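Local structure of putative hydrolase (Shewanella frigidimarina, 3LHO) at residues 37-47 / 161-172; 134-143 / 221-229. The protein probably acts as an iron-dependent dioxygenase of the 2-oxoadipate dioxygenase/decarboxylase family. All blocks are in the same frame, centred on the assembly; numbering follows the deposited sequence.

Overall arrangement
Contact 1 pairs strands 39-47 and 165-169, neighbours in the middle of the mixed seven-stranded sheet and close to the centre of the chain; it supplies His41 and His165 of the nickel site. Contact 2 lies near the periphery, its centre about 26 Å from that of contact 1, where the start of helix 140-149 meets the hairpin of strands 217-222 and 225-230. Along the chain the segments alternate: 37-47, 134-143, 161-172, 221-229. The two contacts touch where Tyr161 packs on Trp136 and His135, and helix 151-159 has residues of both against it. The metal site is thus central, and the hairpin docks at a distance from it.

Contact 1. Residues 37-47 / 161-172; sequences IINDHIALRTF and YRANHFTVSIND. With NI (nickel (II) ion), chain B; PEG (di(hydroxyethyl)ether), chain K.
His41 and His165 stand on the same face of two paired antiparallel strands and turn their NE2 atoms to one nickel ion, each 2.1 Å from it. Their rings meet rim to rim, planes 78° apart, neither over the face of the other, as the shared metal draws both NE2 atoms together. Both have CG between the backbone N and the carbonyl carbon (chi1 69° for His41), which raises the rings over the partner strand: Thr167 CB lies 3.6 Å from the centroid of the His41 ring, over its face, and Ala43 CB likewise lies over the His165 ring. Alanine is small enough to lie under a ring, and threonine adds a hydroxyl that bonds to the metal ligand Glu235. The preceding residue steers each imidazole: His41 ND1 donates in its ring plane to the anti lone pair of Asp40 OD2 at 2.6 Å, and His165 ND1 to Asn164 OD1 at 2.8 Å. Three waters and Glu235 complete the metal shell. At a classic beta bulge Asp40 and His41 both face Thr167: Asp40 N bonds to Thr167 O at 2.6 Å, whereas the bond from His41 N to that oxygen is weak.

On the other face Ile42 CG2 sits over the Phe166 ring, 3.4 Å from its centroid. Further along, the Asn164 amide stacks on the Arg45 guanidinium, planes 14° apart, leaving Arg45 NE to donate to a glycol, probably from the crystallisation liquor. Tyr161 OH donates to Thr46 OG1 at 2.7 Å, the acceptor lying near the plane of the tyrosine ring; Thr46 OG1 also bonds to Val52 O. Strand 93-99 flanks 39-47 and strand 235-239 flanks 165-169, while helices 6-20 and 54-62 pack against Ile42 and helix 151-159 against Arg45 and Asn164.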
loop_
_atom_site.group_PDB
_atom_site.type_symbol
_atom_site.label_atom_id
_atom_site.label_comp_id
_atom_site.label_asym_id
_atom_site.label_seq_id
_atom_site.Cartn_x
_atom_site.Cartn_y
_atom_site.Cartn_z
ATOM N N ILE A 37 -13.127 -9.699 5.946
ATOM C CA ILE A 37 -13.132 -9.764 4.492
ATOM C C ILE A 37 -11.752 -10.280 4.134
ATOM O O ILE A 37 -10.776 -9.829 4.731
ATOM C CB ILE A 37 -13.287 -8.330 3.942
ATOM C CG1 ILE A 37 -14.725 -7.839 4.145
ATOM C CG2 ILE A 37 -12.929 -8.242 2.489
ATOM C CD1 ILE A 37 -15.720 -8.744 3.523
ATOM N N ILE A 38 -11.640 -11.190 3.166
ATOM C CA ILE A 38 -10.334 -11.628 2.723
ATOM C C ILE A 38 -9.690 -10.548 1.812
ATOM O O ILE A 38 -10.285 -10.104 0.795
ATOM C CB ILE A 38 -10.401 -12.997 1.960
ATOM C CG1 ILE A 38 -10.977 -14.085 2.896
ATOM C CG2 ILE A 38 -9.012 -13.362 1.382
ATOM C CD1 ILE A 38 -10.205 -14.274 4.142
ATOM N N ASN A 39 -8.459 -10.171 2.147
ATOM C CA ASN A 39 -7.704 -9.224 1.325
ATOM C C ASN A 39 -6.811 -9.907 0.271
ATOM O O ASN A 39 -6.182 -10.930 0.542
ATOM C CB ASN A 39 -6.871 -8.331 2.240
ATOM C CG ASN A 39 -7.727 -7.471 3.154
ATOM O OD1 ASN A 39 -7.592 -7.510 4.403
ATOM N ND2 ASN A 39 -8.628 -6.719 2.560
ATOM N N ASP A 40 -6.783 -9.366 -0.934
ATOM C CA ASP A 40 -5.846 -9.817 -1.969
ATOM C C ASP A 40 -4.400 -9.451 -1.608
ATOM O O ASP A 40 -3.473 -10.265 -1.757
ATOM C CB ASP A 40 -6.171 -9.135 -3.318
ATOM C CG ASP A 40 -5.250 -9.598 -4.431
ATOM O OD1 ASP A 40 -5.349 -10.777 -4.796
ATOM O OD2 ASP A 40 -4.359 -8.844 -4.897
ATOM N N HIS A 41 -4.227 -8.208 -1.150
ATOM C CA HIS A 41 -2.908 -7.688 -0.804
ATOM C C HIS A 41 -2.960 -6.446 0.030
ATOM O O HIS A 41 -4.042 -5.826 0.167
ATOM C CB HIS A 41 -2.011 -7.467 -2.070
ATOM C CG HIS A 41 -2.436 -6.358 -2.994
ATOM N ND1 HIS A 41 -3.292 -6.566 -4.064
ATOM C CD2 HIS A 41 -2.029 -5.057 -3.084
ATOM C CE1 HIS A 41 -3.428 -5.438 -4.738
ATOM N NE2 HIS A 41 -2.659 -4.518 -4.175
ATOM N N ILE A 42 -1.803 -6.149 0.644
ATOM C CA ILE A 42 -1.427 -4.831 1.142
ATOM C C ILE A 42 -0.199 -4.330 0.356
ATOM O O ILE A 42 0.515 -5.107 -0.337
ATOM C CB ILE A 42 -1.195 -4.797 2.713
ATOM C CG1 ILE A 42 -0.018 -5.695 3.113
ATOM C CG2 ILE A 42 -2.463 -5.227 3.466
ATOM C CD1 ILE A 42 1.045 -5.064 3.859
ATOM N N ALA A 43 -0.014 -3.013 0.374
ATOM C CA ALA A 43 1.116 -2.379 -0.320
ATOM C C ALA A 43 1.841 -1.479 0.655
ATOM O O ALA A 43 1.181 -0.653 1.334
ATOM C CB ALA A 43 0.623 -1.549 -1.520
ATOM N N LEU A 44 3.164 -1.613 0.719
ATOM C CA LEU A 44 4.030 -0.758 1.530
ATOM C C LEU A 44 5.091 -0.111 0.657
ATOM O O LEU A 44 5.403 -0.639 -0.418
ATOM C CB LEU A 44 4.689 -1.588 2.646
ATOM C CG LEU A 44 3.811 -2.400 3.571
ATOM C CD1 LEU A 44 4.723 -3.296 4.473
ATOM C CD2 LEU A 44 2.920 -1.508 4.475
ATOM N N ARG A 45 5.641 1.015 1.112
ATOM C CA ARG A 45 6.579 1.814 0.310
ATOM C C ARG A 45 7.789 2.177 1.142
ATOM O O ARG A 45 7.674 2.341 2.329
ATOM C CB ARG A 45 5.915 3.122 -0.052
ATOM C CG ARG A 45 4.712 2.949 -0.972
ATOM C CD ARG A 45 4.140 4.281 -1.307
ATOM N NE ARG A 45 3.240 4.178 -2.444
ATOM C CZ ARG A 45 2.670 5.195 -3.082
ATOM N NH1 ARG A 45 2.879 6.440 -2.697
ATOM N NH2 ARG A 45 1.881 4.954 -4.129
ATOM N N THR A 46 8.936 2.380 0.514
ATOM C CA THR A 46 10.113 2.880 1.246
ATOM C C THR A 46 11.113 3.400 0.224
ATOM O O THR A 46 10.753 3.540 -0.971
ATOM C CB THR A 46 10.740 1.808 2.152
ATOM O OG1 THR A 46 11.699 2.424 3.043
ATOM C CG2 THR A 46 11.400 0.709 1.340
ATOM N N PHE A 47 12.309 3.764 0.688
ATOM C CA PHE A 47 13.426 4.156 -0.201
ATOM C C PHE A 47 14.533 3.127 -0.176
ATOM O O PHE A 47 14.672 2.399 0.798
ATOM C CB PHE A 47 14.013 5.488 0.268
ATOM C CG PHE A 47 13.013 6.602 0.354
ATOM C CD1 PHE A 47 12.561 7.225 -0.764
ATOM C CD2 PHE A 47 12.539 7.030 1.579
ATOM C CE1 PHE A 47 11.650 8.264 -0.691
ATOM C CE2 PHE A 47 11.633 8.055 1.656
ATOM C CZ PHE A 47 11.179 8.665 0.514
ATOM N N TYR A 161 5.785 5.504 7.521
ATOM C CA TYR A 161 5.669 4.056 7.442
ATOM C C TYR A 161 4.309 3.621 7.931
ATOM O O TYR A 161 4.074 3.501 9.132
ATOM C CB TYR A 161 6.837 3.360 8.181
ATOM C CG TYR A 161 8.093 3.562 7.385
ATOM C CD1 TYR A 161 8.258 2.921 6.186
ATOM C CD2 TYR A 161 9.041 4.522 7.747
ATOM C CE1 TYR A 161 9.348 3.128 5.424
ATOM C CE2 TYR A 161 10.147 4.778 6.918
ATOM C CZ TYR A 161 10.293 4.067 5.800
ATOM O OH TYR A 161 11.370 4.336 4.980
ATOM N N ARG A 162 3.404 3.437 6.989
ATOM C CA ARG A 162 2.002 3.077 7.236
ATOM C C ARG A 162 1.514 2.385 5.963
ATOM O O ARG A 162 2.131 2.534 4.896
ATOM C CB ARG A 162 1.107 4.305 7.536
ATOM C CG ARG A 162 1.642 5.278 8.523
ATOM C CD ARG A 162 0.775 6.500 8.687
ATOM N NE ARG A 162 -0.460 6.219 9.419
ATOM C CZ ARG A 162 -1.306 7.141 9.882
ATOM N NH1 ARG A 162 -1.069 8.437 9.738
ATOM N NH2 ARG A 162 -2.427 6.755 10.489
ATOM N N ALA A 163 0.459 1.581 6.032
ATOM C CA ALA A 163 -0.007 0.894 4.764
ATOM C C ALA A 163 -0.405 1.939 3.755
ATOM O O ALA A 163 -1.078 2.907 4.096
ATOM C CB ALA A 163 -1.198 -0.068 5.036
ATOM N N ASN A 164 0.029 1.776 2.501
ATOM C CA ASN A 164 -0.441 2.640 1.441
ATOM C C ASN A 164 -1.850 2.257 1.017
ATOM O O ASN A 164 -2.672 3.131 0.766
ATOM C CB ASN A 164 0.484 2.597 0.226
ATOM C CG ASN A 164 -0.037 3.457 -0.964
ATOM O OD1 ASN A 164 -0.658 2.936 -1.878
ATOM N ND2 ASN A 164 0.208 4.772 -0.930
ATOM N N HIS A 165 -2.120 0.952 0.941
ATOM C CA HIS A 165 -3.516 0.471 0.761
ATOM C C HIS A 165 -3.683 -0.984 1.142
ATOM O O HIS A 165 -2.709 -1.748 1.170
ATOM C CB HIS A 165 -4.043 0.725 -0.672
ATOM C CG HIS A 165 -3.266 0.056 -1.761
ATOM N ND1 HIS A 165 -2.197 0.651 -2.398
ATOM C CD2 HIS A 165 -3.480 -1.116 -2.410
ATOM C CE1 HIS A 165 -1.743 -0.147 -3.343
ATOM N NE2 HIS A 165 -2.497 -1.243 -3.366
ATOM N N PHE A 166 -4.923 -1.330 1.497
ATOM C CA PHE A 166 -5.421 -2.703 1.472
ATOM C C PHE A 166 -6.252 -2.907 0.221
ATOM O O PHE A 166 -6.910 -1.965 -0.238
ATOM C CB PHE A 166 -6.312 -2.943 2.651
ATOM C CG PHE A 166 -5.563 -3.189 3.892
ATOM C CD1 PHE A 166 -4.840 -2.165 4.485
ATOM C CD2 PHE A 166 -5.593 -4.449 4.496
ATOM C CE1 PHE A 166 -4.145 -2.394 5.675
ATOM C CE2 PHE A 166 -4.926 -4.657 5.714
ATOM C CZ PHE A 166 -4.163 -3.653 6.249
ATOM N N THR A 167 -6.236 -4.139 -0.290
ATOM C CA THR A 167 -7.012 -4.529 -1.446
ATOM C C THR A 167 -7.874 -5.756 -1.178
ATOM O O THR A 167 -7.345 -6.823 -0.838
ATOM C CB THR A 167 -6.101 -4.828 -2.638
ATOM O OG1 THR A 167 -5.303 -3.670 -2.923
ATOM C CG2 THR A 167 -6.978 -5.202 -3.869
ATOM N N VAL A 168 -9.192 -5.588 -1.320
ATOM C CA VAL A 168 -10.164 -6.654 -1.181
ATOM C C VAL A 168 -10.078 -7.665 -2.290
ATOM O O VAL A 168 -9.918 -7.295 -3.456
ATOM C CB VAL A 168 -11.594 -6.073 -1.094
ATOM C CG1 VAL A 168 -12.634 -7.186 -1.029
ATOM C CG2 VAL A 168 -11.682 -5.147 0.161
ATOM N N SER A 169 -10.149 -8.951 -1.932
ATOM C CA SER A 169 -10.168 -9.996 -2.903
ATOM C C SER A 169 -11.614 -10.189 -3.337
ATOM O O SER A 169 -12.445 -10.710 -2.556
ATOM C CB SER A 169 -9.658 -11.318 -2.309
ATOM O OG SER A 169 -9.872 -12.370 -3.234
ATOM N N ILE A 170 -11.884 -9.799 -4.584
ATOM C CA ILE A 170 -13.206 -9.983 -5.182
ATOM C C ILE A 170 -13.460 -11.491 -5.344
ATOM O O ILE A 170 -14.561 -11.959 -5.063
ATOM C CB ILE A 170 -13.344 -9.237 -6.541
ATOM C CG1 ILE A 170 -13.286 -7.711 -6.311
ATOM C CG2 ILE A 170 -14.658 -9.616 -7.239
ATOM C CD1 ILE A 170 -13.144 -6.903 -7.597
ATOM N N ASN A 171 -12.434 -12.230 -5.766
ATOM C CA ASN A 171 -12.499 -13.696 -5.859
ATOM C C ASN A 171 -13.181 -14.290 -4.635
ATOM O O ASN A 171 -14.065 -15.123 -4.753
ATOM C CB ASN A 171 -11.118 -14.335 -6.009
ATOM C CG ASN A 171 -10.352 -13.839 -7.256
ATOM O OD1 ASN A 171 -10.103 -12.626 -7.429
ATOM N ND2 ASN A 171 -9.945 -14.776 -8.097
ATOM N N ASP A 172 -12.775 -13.833 -3.453
ATOM C CA ASP A 172 -13.242 -14.404 -2.190
ATOM C C ASP A 172 -14.549 -13.846 -1.635
ATOM O O ASP A 172 -15.084 -14.415 -0.678
ATOM C CB ASP A 172 -12.168 -14.267 -1.147
ATOM C CG ASP A 172 -10.950 -15.199 -1.411
ATOM O OD1 ASP A 172 -10.959 -16.352 -0.933
ATOM O OD2 ASP A 172 -9.958 -14.749 -2.019
HETATM NI NI NI B . -2.507 -2.568 -5.027
HETATM C C1 PEG K . 3.759 0.926 -8.776
HETATM O O1 PEG K . 3.192 -0.130 -9.542
HETATM C C2 PEG K . 2.886 1.087 -7.546
HETATM O O2 PEG K . 3.273 2.244 -6.804
HETATM C C3 PEG K . 3.371 1.973 -5.404
HETATM C C4 PEG K . 2.065 1.390 -4.846
HETATM O O4 PEG K . 2.088 1.522 -3.429
HETATM O O HOH W 1 -12.848 -10.856 0.023
HETATM O O HOH W 2 -7.767 -11.842 -5.482
HETATM O O HOH W 3 4.533 1.842 3.649
HETATM O O HOH W 4 -2.233 -0.807 -6.659
HETATM O O HOH W 5 -2.223 -3.399 -6.865
HETATM O O HOH W 6 -0.254 -2.662 -5.455
#

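Contact 2. Residues 134-143 / 221-229; sequences RHWDVDKATY and NFTDGDVEI
Phe222 leaves the end of its strand and runs its side chain along Val138 toward Tyr143. Phe222 CB lies 4.0 Å from Lys140 CG, an aliphatic neighbour of CB and of the near side of the ring. CG anti to the carbonyl carbon (chi1 -68°) sends the ring on past Val138 to Tyr143. Next, CD1 meets Val138 CG1 at 3.9 Å, the two side chains lying side by side, and Val138 O stands at the ring edge. CE1 touches Tyr143 CB, and at the tip Phe222 CZ rests over one face of the Tyr143 ring, 3.6 Å from Tyr143 CG. The Phe222 and Tyr143 ring planes are 47° apart, an oblique meeting; a large apolar ring suits a place lined by Val138, Lys140 CG and Tyr143. Tyr143 OH reaches on to Ile229 CG2, the two side chains coming from opposite directions.

The hairpin joining strands 217-222 and 225-230 turns through a type I beta turn, Phe222 to Gly225, and this turn docks on the N-terminus of helix 140-149. Thr223 N donates to Val138 O at 2.9 Å. Asp139 is the N-cap: its OD1 accepts from Thr142 N and OG1, which reach it from opposite faces of its plane. Asp224, from the turn, offers the syn lone pair of OD1 to Lys140 N at 3.0 Å; its carboxylate suits a helix start, where the first backbone amides lack acceptors within the helix. Water 9 links Asp224 OD2 to Ala141 N.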
loop_
_atom_site.group_PDB
_atom_site.type_symbol
_atom_site.label_atom_id
_atom_site.label_comp_id
_atom_site.label_asym_id
_atom_site.label_seq_id
_atom_site.Cartn_x
_atom_site.Cartn_y
_atom_site.Cartn_z
ATOM N N ARG A 134 5.562 8.773 10.691
ATOM C CA ARG A 134 6.655 9.651 10.389
ATOM C C ARG A 134 7.662 9.657 11.499
ATOM O O ARG A 134 7.299 9.854 12.631
ATOM C CB ARG A 134 6.156 11.098 10.205
ATOM C CG ARG A 134 6.192 11.533 8.766
ATOM C CD ARG A 134 6.149 13.030 8.619
ATOM N NE ARG A 134 5.064 13.655 9.383
ATOM C CZ ARG A 134 5.223 14.651 10.245
ATOM N NH1 ARG A 134 6.432 15.169 10.484
ATOM N NH2 ARG A 134 4.157 15.132 10.883
ATOM N N HIS A 135 8.929 9.557 11.154
ATOM C CA HIS A 135 10.002 9.614 12.145
ATOM C C HIS A 135 10.821 10.923 12.049
ATOM O O HIS A 135 11.813 11.089 12.772
ATOM C CB HIS A 135 10.942 8.435 11.950
ATOM C CG HIS A 135 10.324 7.095 12.230
ATOM N ND1 HIS A 135 10.683 6.317 13.316
ATOM C CD2 HIS A 135 9.409 6.373 11.536
ATOM C CE1 HIS A 135 9.999 5.181 13.285
ATOM N NE2 HIS A 135 9.215 5.193 12.218
ATOM N N TRP A 136 10.412 11.829 11.155
ATOM C CA TRP A 136 11.204 12.998 10.782
ATOM C C TRP A 136 10.333 14.246 10.795
ATOM O O TRP A 136 9.136 14.165 10.588
ATOM C CB TRP A 136 11.831 12.814 9.375
ATOM C CG TRP A 136 10.854 12.283 8.416
ATOM C CD1 TRP A 136 9.927 13.005 7.711
ATOM C CD2 TRP A 136 10.653 10.912 8.066
ATOM N NE1 TRP A 136 9.153 12.169 6.953
ATOM C CE2 TRP A 136 9.570 10.876 7.147
ATOM C CE3 TRP A 136 11.270 9.705 8.443
ATOM C CZ2 TRP A 136 9.108 9.692 6.589
ATOM C CZ3 TRP A 136 10.804 8.532 7.910
ATOM C CH2 TRP A 136 9.730 8.532 6.969
ATOM N N ASP A 137 10.951 15.368 11.136
ATOM C CA ASP A 137 10.424 16.706 10.829
ATOM C C ASP A 137 10.574 16.964 9.337
ATOM O O ASP A 137 11.588 16.615 8.727
ATOM C CB ASP A 137 11.213 17.775 11.553
ATOM C CG ASP A 137 11.004 17.711 13.032
ATOM O OD1 ASP A 137 9.858 17.429 13.427
ATOM O OD2 ASP A 137 11.978 17.891 13.780
ATOM N N VAL A 138 9.566 17.581 8.754
ATOM C CA VAL A 138 9.645 17.947 7.350
ATOM C C VAL A 138 8.849 19.232 7.138
ATOM O O VAL A 138 7.787 19.429 7.759
ATOM C CB VAL A 138 9.177 16.777 6.459
ATOM C CG1 VAL A 138 7.819 16.243 6.882
ATOM C CG2 VAL A 138 9.214 17.164 4.973
ATOM N N ASP A 139 9.375 20.103 6.283
ATOM C CA ASP A 139 8.702 21.388 5.987
ATOM C C ASP A 139 8.014 21.363 4.613
ATOM O O ASP A 139 8.204 20.433 3.816
ATOM C CB ASP A 139 9.650 22.605 6.113
ATOM C CG ASP A 139 10.801 22.606 5.105
ATOM O OD1 ASP A 139 10.835 21.817 4.137
ATOM O OD2 ASP A 139 11.717 23.411 5.335
ATOM N N LYS A 140 7.234 22.400 4.340
ATOM C CA LYS A 140 6.396 22.425 3.144
ATOM C C LYS A 140 7.235 22.476 1.889
ATOM O O LYS A 140 6.896 21.816 0.909
ATOM C CB LYS A 140 5.412 23.609 3.188
ATOM C CG LYS A 140 4.378 23.487 4.324
ATOM C CD LYS A 140 3.283 24.555 4.255
ATOM C CE LYS A 140 3.739 25.874 4.728
ATOM N NZ LYS A 140 2.661 26.910 4.491
ATOM N N ALA A 141 8.336 23.236 1.914
ATOM C CA ALA A 141 9.184 23.401 0.726
ATOM C C ALA A 141 9.834 22.082 0.361
ATOM O O ALA A 141 10.012 21.777 -0.843
ATOM C CB ALA A 141 10.278 24.489 0.965
ATOM N N THR A 142 10.192 21.305 1.379
ATOM C CA THR A 142 10.769 19.951 1.157
ATOM C C THR A 142 9.748 19.020 0.526
ATOM O O THR A 142 10.034 18.352 -0.474
ATOM C CB THR A 142 11.348 19.368 2.454
ATOM O OG1 THR A 142 12.429 20.197 2.895
ATOM C CG2 THR A 142 11.891 17.944 2.224
ATOM N N TYR A 143 8.544 18.991 1.099
ATOM C CA TYR A 143 7.441 18.266 0.517
ATOM C C TYR A 143 7.216 18.629 -0.939
ATOM O O TYR A 143 7.097 17.735 -1.767
ATOM C CB TYR A 143 6.165 18.488 1.313
ATOM C CG TYR A 143 4.971 17.814 0.729
ATOM C CD1 TYR A 143 4.810 16.444 0.827
ATOM C CD2 TYR A 143 3.958 18.542 0.110
ATOM C CE1 TYR A 143 3.666 15.801 0.300
ATOM C CE2 TYR A 143 2.818 17.898 -0.441
ATOM C CZ TYR A 143 2.679 16.523 -0.327
ATOM O OH TYR A 143 1.575 15.874 -0.867
ATOM N N ASN A 221 1.098 17.540 9.635
ATOM C CA ASN A 221 1.666 18.605 10.447
ATOM C C ASN A 221 3.119 18.849 10.080
ATOM O O ASN A 221 4.041 18.322 10.675
ATOM C CB ASN A 221 1.475 18.312 11.932
ATOM C CG ASN A 221 0.017 18.070 12.291
ATOM O OD1 ASN A 221 -0.359 16.967 12.662
ATOM N ND2 ASN A 221 -0.821 19.075 12.099
ATOM N N PHE A 222 3.303 19.636 9.040
ATOM C CA PHE A 222 4.618 20.063 8.619
ATOM C C PHE A 222 5.173 21.000 9.686
ATOM O O PHE A 222 4.427 21.553 10.529
ATOM C CB PHE A 222 4.575 20.733 7.234
ATOM C CG PHE A 222 4.233 19.782 6.105
ATOM C CD1 PHE A 222 5.151 18.850 5.662
ATOM C CD2 PHE A 222 2.996 19.821 5.485
ATOM C CE1 PHE A 222 4.836 17.955 4.660
ATOM C CE2 PHE A 222 2.681 18.952 4.475
ATOM C CZ PHE A 222 3.610 17.990 4.061
ATOM N N THR A 223 6.488 21.175 9.669
ATOM C CA THR A 223 7.128 22.084 10.604
ATOM C C THR A 223 6.587 23.503 10.474
ATOM O O THR A 223 6.422 24.172 11.467
ATOM C CB THR A 223 8.690 22.046 10.489
ATOM O OG1 THR A 223 9.105 22.380 9.163
ATOM C CG2 THR A 223 9.180 20.645 10.800
ATOM N N ASP A 224 6.245 23.940 9.266
ATOM C CA ASP A 224 5.761 25.296 9.083
ATOM C C ASP A 224 4.327 25.387 8.582
ATOM O O ASP A 224 3.967 26.378 7.981
ATOM C CB ASP A 224 6.712 26.071 8.137
ATOM C CG ASP A 224 6.991 25.347 6.833
ATOM O OD1 ASP A 224 6.486 24.229 6.611
ATOM O OD2 ASP A 224 7.821 25.859 6.045
ATOM N N GLY A 225 3.496 24.374 8.827
ATOM C CA GLY A 225 2.107 24.403 8.365
ATOM C C GLY A 225 1.364 23.094 8.550
ATOM O O GLY A 225 1.972 22.031 8.702
ATOM N N ASP A 226 0.045 23.210 8.578
ATOM C CA ASP A 226 -0.880 22.098 8.660
ATOM C C ASP A 226 -1.607 22.009 7.323
ATOM O O ASP A 226 -2.432 22.840 6.986
ATOM C CB ASP A 226 -1.859 22.326 9.793
ATOM C CG ASP A 226 -1.152 22.573 11.101
ATOM O OD1 ASP A 226 -0.417 21.673 11.525
ATOM O OD2 ASP A 226 -1.303 23.670 11.645
ATOM N N VAL A 227 -1.255 21.000 6.556
ATOM C CA VAL A 227 -1.713 20.877 5.191
ATOM C C VAL A 227 -2.586 19.645 4.993
ATOM O O VAL A 227 -2.227 18.515 5.385
ATOM C CB VAL A 227 -0.524 20.825 4.241
ATOM C CG1 VAL A 227 -1.028 20.712 2.822
ATOM C CG2 VAL A 227 0.380 22.075 4.415
ATOM N N GLU A 228 -3.733 19.847 4.352
ATOM C CA GLU A 228 -4.577 18.735 3.956
ATOM C C GLU A 228 -4.133 18.085 2.641
ATOM O O GLU A 228 -4.007 18.739 1.617
ATOM C CB GLU A 228 -6.016 19.238 3.880
ATOM C CG GLU A 228 -7.045 18.199 3.943
ATOM C CD GLU A 228 -8.423 18.819 4.126
ATOM O OE1 GLU A 228 -8.730 19.319 5.225
ATOM O OE2 GLU A 228 -9.167 18.855 3.152
ATOM N N ILE A 229 -3.860 16.787 2.670
ATOM C CA ILE A 229 -3.450 16.075 1.473
ATOM C C ILE A 229 -4.235 14.763 1.338
ATOM O O ILE A 229 -4.785 14.240 2.314
ATOM C CB ILE A 229 -1.884 15.784 1.463
ATOM C CG1 ILE A 229 -1.512 14.701 2.480
ATOM C CG2 ILE A 229 -1.067 17.125 1.671
ATOM C CD1 ILE A 229 -0.126 14.073 2.272
HETATM O O HOH W 7 1.397 14.755 10.552
HETATM O O HOH W 8 7.031 17.934 10.795
HETATM O O HOH W 9 8.718 25.471 3.700
#